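Side-chain contacts in putative short-chain dehydrogenase/reductase (Burkholderia xenovorans, PDB 5K9Z), which probably interconverts alcohols and carbonyl compounds with NAD or NADP as hydride carrier, like other short-chain dehydrogenases/reductases: residues D80-L83 / R88-C91; N187-G192 / V233-D238; A229-Y234 / H246-D251. One frame throughout, in Å; residues are numbered along the deposited sequence. Where two conformers were deposited one is given.

Contact 1 (D80-L83 / R88-C91)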
loop_
_atom_site.group_PDB
_atom_site.type_symbol
_atom_site.label_atom_id
_atom_site.label_comp_id
_atom_site.label_asym_id
_atom_site.label_seq_id
_atom_site.Cartn_x
_atom_site.Cartn_y
_atom_site.Cartn_z
ATOM N N ASP C 80 22.706 -27.123 2.798
ATOM C CA ASP C 80 23.788 -28.061 2.506
ATOM C C ASP C 80 23.246 -29.443 2.159
ATOM O O ASP C 80 23.795 -30.134 1.293
ATOM C CB ASP C 80 24.762 -28.155 3.687
ATOM C CG ASP C 80 25.668 -26.937 3.807
ATOM O OD1 ASP C 80 25.865 -26.228 2.797
ATOM O OD2 ASP C 80 26.186 -26.691 4.916
ATOM N N GLU C 81 22.187 -29.875 2.848
ATOM C CA GLU C 81 21.554 -31.156 2.535
ATOM C C GLU C 81 21.007 -31.165 1.108
ATOM O O GLU C 81 21.155 -32.156 0.379
ATOM C CB GLU C 81 20.421 -31.418 3.534
ATOM C CG GLU C 81 19.573 -32.652 3.296
ATOM C CD GLU C 81 20.208 -33.937 3.793
ATOM O OE1 GLU C 81 21.400 -33.923 4.174
ATOM O OE2 GLU C 81 19.488 -34.958 3.843
ATOM N N ALA C 82 20.345 -30.085 0.696
ATOM C CA ALA C 82 19.893 -30.003 -0.692
ATOM C C ALA C 82 21.072 -30.119 -1.656
ATOM O O ALA C 82 21.012 -30.877 -2.630
ATOM C CB ALA C 82 19.111 -28.705 -0.918
ATOM N N LEU C 83 22.176 -29.427 -1.363
ATOM C CA LEU C 83 23.349 -29.487 -2.237
ATOM C C LEU C 83 23.991 -30.872 -2.231
ATOM O O LEU C 83 24.399 -31.367 -3.283
ATOM C CB LEU C 83 24.372 -28.434 -1.817
ATOM C CG LEU C 83 23.937 -26.973 -1.921
ATOM C CD1 LEU C 83 25.033 -26.086 -1.357
ATOM C CD2 LEU C 83 23.600 -26.580 -3.365
ATOM N N ARG C 88 22.735 -28.882 -6.392
ATOM C CA ARG C 88 22.369 -27.500 -6.674
ATOM C C ARG C 88 21.137 -27.159 -5.853
ATOM O O ARG C 88 20.468 -28.039 -5.315
ATOM C CB ARG C 88 22.104 -27.287 -8.175
ATOM C CG ARG C 88 20.963 -28.145 -8.706
ATOM C CD ARG C 88 20.775 -28.024 -10.212
ATOM N NE ARG C 88 20.484 -26.655 -10.651
ATOM C CZ ARG C 88 21.361 -25.856 -11.253
ATOM N NH1 ARG C 88 22.591 -26.288 -11.500
ATOM N NH2 ARG C 88 21.014 -24.631 -11.615
ATOM N N LEU C 89 20.845 -25.859 -5.767
ATOM C CA LEU C 89 19.598 -25.351 -5.197
ATOM C C LEU C 89 19.033 -24.293 -6.139
ATOM O O LEU C 89 19.696 -23.288 -6.416
ATOM C CB LEU C 89 19.814 -24.753 -3.810
ATOM C CG LEU C 89 18.548 -24.228 -3.136
ATOM C CD1 LEU C 89 17.534 -25.356 -2.918
ATOM C CD2 LEU C 89 18.897 -23.548 -1.824
ATOM N N ASP C 90 17.828 -24.528 -6.652
ATOM C CA ASP C 90 17.236 -23.603 -7.612
ATOM C C ASP C 90 16.194 -22.687 -7.004
ATOM O O ASP C 90 16.025 -21.559 -7.474
ATOM C CB ASP C 90 16.603 -24.380 -8.758
ATOM C CG ASP C 90 17.621 -25.167 -9.531
ATOM O OD1 ASP C 90 18.481 -24.523 -10.162
ATOM O OD2 ASP C 90 17.557 -26.414 -9.522
ATOM N N CYS C 91 15.484 -23.151 -5.982
ATOM C CA CYS C 91 14.389 -22.387 -5.414
ATOM C C CYS C 91 14.385 -22.585 -3.908
ATOM O O CYS C 91 14.488 -23.717 -3.430
ATOM C CB CYS C 91 13.044 -22.811 -6.019
ATOM S SG CYS C 91 11.650 -21.910 -5.305
#
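Leu83 and Ala82, near the end of helix 72-86, pack against Arg88 and Leu89 in an apolar contact at an alpha-to-beta turn of the Rossmann fold. Helix 72-86 is the connection of a beta-alpha-beta crossover from strand 63-66 to strand 91-94, and the chain doubles back here to enter the second strand. The turn is tight, with the CA atoms of Leu83 and Arg88 only 5.0 Å apart. Leu83 leans mainly on backbone. Its CG stands opposite its own carbonyl carbon (chi1 -63°), which carries the CD2 branch over the flat face of the peptide group joining Arg88 to Leu89; CD2 lies 3.5 Å from Arg88 C, almost straight above it. The same methyl reaches Leu89 CB at 4.2 Å. The preceding residue, Ala82, points its CB at the loop and meets Leu89 CD1 at 4.2 Å. Leu89 is thereby placed between two helices, since it also packs on Ala131 and Met135 of helix 110-138. The carbonyl oxygen of Arg88 is buried with no polar partner in the model. Arg88 starts its side chain away from the helix, and its guanidinium presents an edge to the carboxylate of Asp90, two residues on. Asp90 OD2 also accepts from the backbone N of Val17, on the neighbouring strand 17-21, so the ion pair sits where the loop joins the sheet. The grip is side-on: Arg88 NH2 approaches the syn lone pair of Asp90 OD1 at 2.9 Å, while Arg88 NE is shared between the two oxygens, 3.0 Å from Asp90 OD1 and 3.1 Å from Asp90 OD2.

Contact 2 (N187-G192 / V233-D238)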
loop_
_atom_site.group_PDB
_atom_site.type_symbol
_atom_site.label_atom_id
_atom_site.label_comp_id
_atom_site.label_asym_id
_atom_site.label_seq_id
_atom_site.Cartn_x
_atom_site.Cartn_y
_atom_site.Cartn_z
ATOM N N ASN C 187 11.603 -12.723 -4.247
ATOM C CA ASN C 187 10.214 -12.291 -4.307
ATOM C C ASN C 187 9.481 -12.771 -3.057
ATOM O O ASN C 187 10.005 -13.546 -2.254
ATOM C CB ASN C 187 9.502 -12.812 -5.556
ATOM C CG ASN C 187 10.002 -12.156 -6.835
ATOM O OD1 ASN C 187 9.743 -10.982 -7.081
ATOM N ND2 ASN C 187 10.702 -12.922 -7.658
ATOM N N ALA C 188 8.250 -12.296 -2.901
ATOM C CA ALA C 188 7.424 -12.704 -1.778
ATOM C C ALA C 188 5.996 -12.911 -2.267
ATOM O O ALA C 188 5.592 -12.365 -3.296
ATOM C CB ALA C 188 7.474 -11.662 -0.661
ATOM N N VAL C 189 5.241 -13.742 -1.542
ATOM C CA VAL C 189 3.803 -13.880 -1.736
ATOM C C VAL C 189 3.129 -13.462 -0.440
ATOM O O VAL C 189 3.649 -13.728 0.652
ATOM C CB VAL C 189 3.375 -15.312 -2.132
ATOM C CG1 VAL C 189 3.953 -15.692 -3.480
ATOM C CG2 VAL C 189 3.766 -16.327 -1.058
ATOM N N ALA C 190 1.978 -12.799 -0.559
ATOM C CA ALA C 190 1.272 -12.267 0.603
ATOM C C ALA C 190 -0.145 -12.824 0.603
ATOM O O ALA C 190 -1.065 -12.218 0.025
ATOM C CB ALA C 190 1.283 -10.739 0.602
ATOM N N PRO C 191 -0.354 -14.003 1.194
ATOM C CA PRO C 191 -1.721 -14.518 1.342
ATOM C C PRO C 191 -2.510 -13.642 2.295
ATOM O O PRO C 191 -1.961 -13.039 3.218
ATOM C CB PRO C 191 -1.523 -15.921 1.945
ATOM C CG PRO C 191 -0.032 -16.188 1.878
ATOM C CD PRO C 191 0.650 -14.873 1.829
ATOM N N GLY C 192 -3.806 -13.535 2.029
ATOM C CA GLY C 192 -4.705 -13.039 3.039
ATOM C C GLY C 192 -4.820 -14.056 4.164
ATOM O O GLY C 192 -4.530 -15.241 3.993
ATOM N N VAL C 233 4.812 -21.239 -7.368
ATOM C CA VAL C 233 5.326 -21.914 -8.558
ATOM C C VAL C 233 5.387 -20.936 -9.728
ATOM O O VAL C 233 6.377 -20.899 -10.468
ATOM C CB VAL C 233 4.492 -23.171 -8.878
ATOM C CG1 VAL C 233 4.814 -23.696 -10.274
ATOM C CG2 VAL C 233 4.789 -24.268 -7.839
ATOM N N TYR C 234 4.358 -20.093 -9.886
ATOM C CA TYR C 234 4.445 -19.032 -10.893
ATOM C C TYR C 234 5.723 -18.206 -10.711
ATOM O O TYR C 234 6.492 -18.008 -11.663
ATOM C CB TYR C 234 3.222 -18.118 -10.851
ATOM C CG TYR C 234 3.437 -16.868 -11.681
ATOM C CD1 TYR C 234 3.496 -16.930 -13.073
ATOM C CD2 TYR C 234 3.629 -15.634 -11.070
ATOM C CE1 TYR C 234 3.720 -15.782 -13.838
ATOM C CE2 TYR C 234 3.864 -14.491 -11.816
ATOM C CZ TYR C 234 3.899 -14.567 -13.193
ATOM O OH TYR C 234 4.134 -13.419 -13.918
ATOM N N LEU C 235 5.977 -17.737 -9.485
ATOM C CA LEU C 235 7.150 -16.897 -9.264
ATOM C C LEU C 235 8.457 -17.651 -9.502
ATOM O O LEU C 235 9.454 -17.034 -9.904
ATOM C CB LEU C 235 7.130 -16.296 -7.857
ATOM C CG LEU C 235 6.108 -15.188 -7.583
ATOM C CD1 LEU C 235 6.141 -14.767 -6.128
ATOM C CD2 LEU C 235 6.339 -13.987 -8.486
ATOM N N ALA C 236 8.486 -18.969 -9.264
ATOM C CA ALA C 236 9.712 -19.733 -9.500
ATOM C C ALA C 236 9.899 -20.118 -10.963
ATOM O O ALA C 236 11.014 -20.485 -11.361
ATOM C CB ALA C 236 9.738 -21.000 -8.651
ATOM N N SER C 237 8.846 -20.036 -11.768
ATOM C CA SER C 237 8.893 -20.532 -13.130
ATOM C C SER C 237 9.651 -19.556 -14.026
ATOM O O SER C 237 9.862 -18.392 -13.682
ATOM C CB SER C 237 7.474 -20.749 -13.673
ATOM O OG SER C 237 6.824 -19.510 -13.932
ATOM N N ASP C 238 10.078 -20.051 -15.186
ATOM C CA ASP C 238 10.752 -19.176 -16.136
ATOM C C ASP C 238 9.848 -18.050 -16.645
ATOM O O ASP C 238 10.372 -17.022 -17.082
ATOM C CB ASP C 238 11.285 -19.989 -17.318
ATOM C CG ASP C 238 12.447 -20.897 -16.930
ATOM O OD1 ASP C 238 13.140 -20.602 -15.929
ATOM O OD2 ASP C 238 12.655 -21.918 -17.624
#
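Asn187 and Leu235 mark the closest backbone approach, 7.4 Å between their CA atoms, where strand 184-191 passes beneath the last turn of helix 225-236. The strand is extended through Pro191, its side chains alternating about the sheet, so that Asn187 and Val189 rise toward the helix while Ala188 turns to the other face. The helix runs to Ala236, and Ser237 is the first residue to leave helical geometry. On the helix side the closest approaches all fall to one methyl of Leu235, CD1. With CG opposite the carbonyl carbon (chi1 -72°) and the chain extended beyond it, the CD1 branch is sent down onto the strand, where it rests 3.9 Å from Asn187 CB and 3.8 Å from Ala188 O. Val189 adds its CG1 at 3.6 Å from Leu235 CD1, the two side chains sliding past each other in opposite directions; Val189 was modelled in two conformers, so this distance is less certain. Asn187 meets the helix chiefly through CB, while its amide is engaged elsewhere: OD1 accepts from the backbone N of His246 and ND2 donates to Val243 O. A buried polar group is thus satisfied by the loop leading into the next strand. At the helix end, Tyr234 O accepts twice from Ser237, from OG at 2.7 Å and from the backbone N at 3.1 Å. The OG approaches at 129° to the C=O bond, tilted 19° from the carbonyl plane. A helix laid on a parallel sheet through side chains at alternate strand positions is the basic layer packing of the alpha/beta Rossmann fold, here in the form used by short-chain dehydrogenases/reductases.

Contact 3 (A229-Y234 / H246-D251)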
loop_
_atom_site.group_PDB
_atom_site.type_symbol
_atom_site.label_atom_id
_atom_site.label_comp_id
_atom_site.label_asym_id
_atom_site.label_seq_id
_atom_site.Cartn_x
_atom_site.Cartn_y
_atom_site.Cartn_z
ATOM N N ALA C 229 0.550 -22.074 -3.132
ATOM C CA ALA C 229 1.506 -22.927 -3.823
ATOM C C ALA C 229 1.602 -22.548 -5.300
ATOM O O ALA C 229 2.701 -22.410 -5.843
ATOM C CB ALA C 229 1.107 -24.395 -3.655
ATOM N N ALA C 230 0.461 -22.319 -5.954
ATOM C CA ALA C 230 0.505 -21.990 -7.372
ATOM C C ALA C 230 1.133 -20.633 -7.613
ATOM O O ALA C 230 1.799 -20.438 -8.639
ATOM C CB ALA C 230 -0.900 -22.031 -7.978
ATOM N N ALA C 231 0.915 -19.678 -6.703
ATOM C CA ALA C 231 1.559 -18.375 -6.839
ATOM C C ALA C 231 3.070 -18.503 -6.714
ATOM O O ALA C 231 3.824 -17.882 -7.475
ATOM C CB ALA C 231 1.018 -17.401 -5.790
ATOM N N LEU C 232 3.526 -19.321 -5.759
ATOM C CA LEU C 232 4.952 -19.556 -5.601
ATOM C C LEU C 232 5.530 -20.256 -6.821
ATOM O O LEU C 232 6.639 -19.939 -7.258
ATOM C CB LEU C 232 5.202 -20.385 -4.338
ATOM C CG LEU C 232 4.931 -19.645 -3.036
ATOM C CD1 LEU C 232 4.777 -20.638 -1.910
ATOM C CD2 LEU C 232 6.077 -18.669 -2.726
ATOM N N VAL C 233 4.812 -21.239 -7.368
ATOM C CA VAL C 233 5.326 -21.914 -8.558
ATOM C C VAL C 233 5.387 -20.936 -9.728
ATOM O O VAL C 233 6.377 -20.899 -10.468
ATOM C CB VAL C 233 4.492 -23.171 -8.878
ATOM C CG1 VAL C 233 4.814 -23.696 -10.274
ATOM C CG2 VAL C 233 4.789 -24.268 -7.839
ATOM N N TYR C 234 4.358 -20.093 -9.886
ATOM C CA TYR C 234 4.445 -19.032 -10.893
ATOM C C TYR C 234 5.723 -18.206 -10.711
ATOM O O TYR C 234 6.492 -18.008 -11.663
ATOM C CB TYR C 234 3.222 -18.118 -10.851
ATOM C CG TYR C 234 3.437 -16.868 -11.681
ATOM C CD1 TYR C 234 3.496 -16.930 -13.073
ATOM C CD2 TYR C 234 3.629 -15.634 -11.070
ATOM C CE1 TYR C 234 3.720 -15.782 -13.838
ATOM C CE2 TYR C 234 3.864 -14.491 -11.816
ATOM C CZ TYR C 234 3.899 -14.567 -13.193
ATOM O OH TYR C 234 4.134 -13.419 -13.918
ATOM N N HIS C 246 9.098 -8.463 -5.956
ATOM C CA HIS C 246 7.664 -8.185 -5.984
ATOM C C HIS C 246 6.966 -8.893 -4.835
ATOM O O HIS C 246 7.400 -9.955 -4.385
ATOM C CB HIS C 246 7.048 -8.639 -7.312
ATOM C CG HIS C 246 5.576 -8.354 -7.434
ATOM N ND1 HIS C 246 5.045 -7.088 -7.312
ATOM C CD2 HIS C 246 4.527 -9.180 -7.660
ATOM C CE1 HIS C 246 3.733 -7.143 -7.469
ATOM N NE2 HIS C 246 3.392 -8.402 -7.687
ATOM N N THR C 247 5.876 -8.302 -4.367
ATOM C CA THR C 247 5.020 -8.955 -3.376
ATOM C C THR C 247 3.723 -9.323 -4.078
ATOM O O THR C 247 2.882 -8.457 -4.345
ATOM C CB THR C 247 4.772 -8.068 -2.166
ATOM O OG1 THR C 247 6.022 -7.789 -1.533
ATOM C CG2 THR C 247 3.845 -8.789 -1.144
ATOM N N LEU C 248 3.578 -10.601 -4.406
ATOM C CA LEU C 248 2.382 -11.066 -5.090
ATOM C C LEU C 248 1.294 -11.296 -4.042
ATOM O O LEU C 248 1.394 -12.219 -3.227
ATOM C CB LEU C 248 2.693 -12.333 -5.876
ATOM C CG LEU C 248 1.556 -13.059 -6.576
ATOM C CD1 LEU C 248 0.697 -12.091 -7.352
ATOM C CD2 LEU C 248 2.144 -14.119 -7.494
ATOM N N VAL C 249 0.272 -10.443 -4.047
ATOM C CA VAL C 249 -0.769 -10.449 -3.016
ATOM C C VAL C 249 -1.916 -11.343 -3.472
ATOM O O VAL C 249 -2.406 -11.216 -4.605
ATOM C CB VAL C 249 -1.270 -9.024 -2.725
ATOM C CG1 VAL C 249 -2.435 -9.045 -1.719
ATOM C CG2 VAL C 249 -0.125 -8.121 -2.254
ATOM N N VAL C 250 -2.344 -12.251 -2.591
ATOM C CA VAL C 250 -3.420 -13.194 -2.896
ATOM C C VAL C 250 -4.430 -13.047 -1.764
ATOM O O VAL C 250 -4.404 -13.803 -0.791
ATOM C CB VAL C 250 -2.922 -14.643 -3.018
ATOM C CG1 VAL C 250 -4.050 -15.561 -3.519
ATOM C CG2 VAL C 250 -1.683 -14.735 -3.932
ATOM N N ASP C 251 -5.347 -12.060 -1.892
ATOM C CA ASP C 251 -6.207 -11.714 -0.763
ATOM C C ASP C 251 -7.608 -11.288 -1.194
ATOM O O ASP C 251 -8.279 -10.581 -0.439
ATOM C CB ASP C 251 -5.548 -10.584 0.067
ATOM C CG ASP C 251 -5.631 -9.201 -0.616
ATOM O OD1 ASP C 251 -5.842 -9.105 -1.848
ATOM O OD2 ASP C 251 -5.449 -8.192 0.088
#
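Leu248 pushes a single methyl, CD2, into a shallow hollow of helix 225-236 floored by Ala231 and walled by the ring of Tyr234. The small side chain of Ala231 makes the hollow: its CB lies 3.9 Å from Leu248 CD2. Tyr234, one turn further on, forms the wall; its CD2 is 4.2 Å from Leu248 CD2, and the two side chains cross at about a right angle, the methyl meeting the ring obliquely. Both reach this place with CG anti to the backbone N, chi1 being 175° in Leu248 and 168° in Tyr234. Leu235 also touches Leu248. The strand concerned, 247-250, is the outermost of the parallel Rossmann sheet within this chain and lies beside 184-191. The helix passes over it running nearly the opposite way, the segment axes 10.0 Å apart and 156° between their directions, as expected where a helix returns the chain to a parallel strand. Two residues along the strand, Val250 provides the second bump, and Ala231 CB faces the notch between Leu248 CD2 and Val250 CG2. Val250 CG2 comes up on Ala231 CB at 4.2 Å, while Ile228 of the same helix is touched as well.

Contacts 2 and 3 are two parts of one interface: helix 225-236 lies over neighbouring strands, on 184-191 in contact 2, where every touching residue is buried, and on the edge strand 247-250 in contact 3, at the surface. Their centres are 3 Å apart, and the strands are joined by backbone bonds such as that between Ala190 N and Leu248 O. Contact 1, partly buried and about 19 Å from contact 2 between centres, instead closes a local turn at another helix; Cys91 SG still packs on Ala236 CB. Side chains touch through carbon throughout, contacts 1 and 2 also pressing on backbone; contact 1 borders an ion pair, contact 2 a bonded amide, and contact 3 includes an aromatic ring.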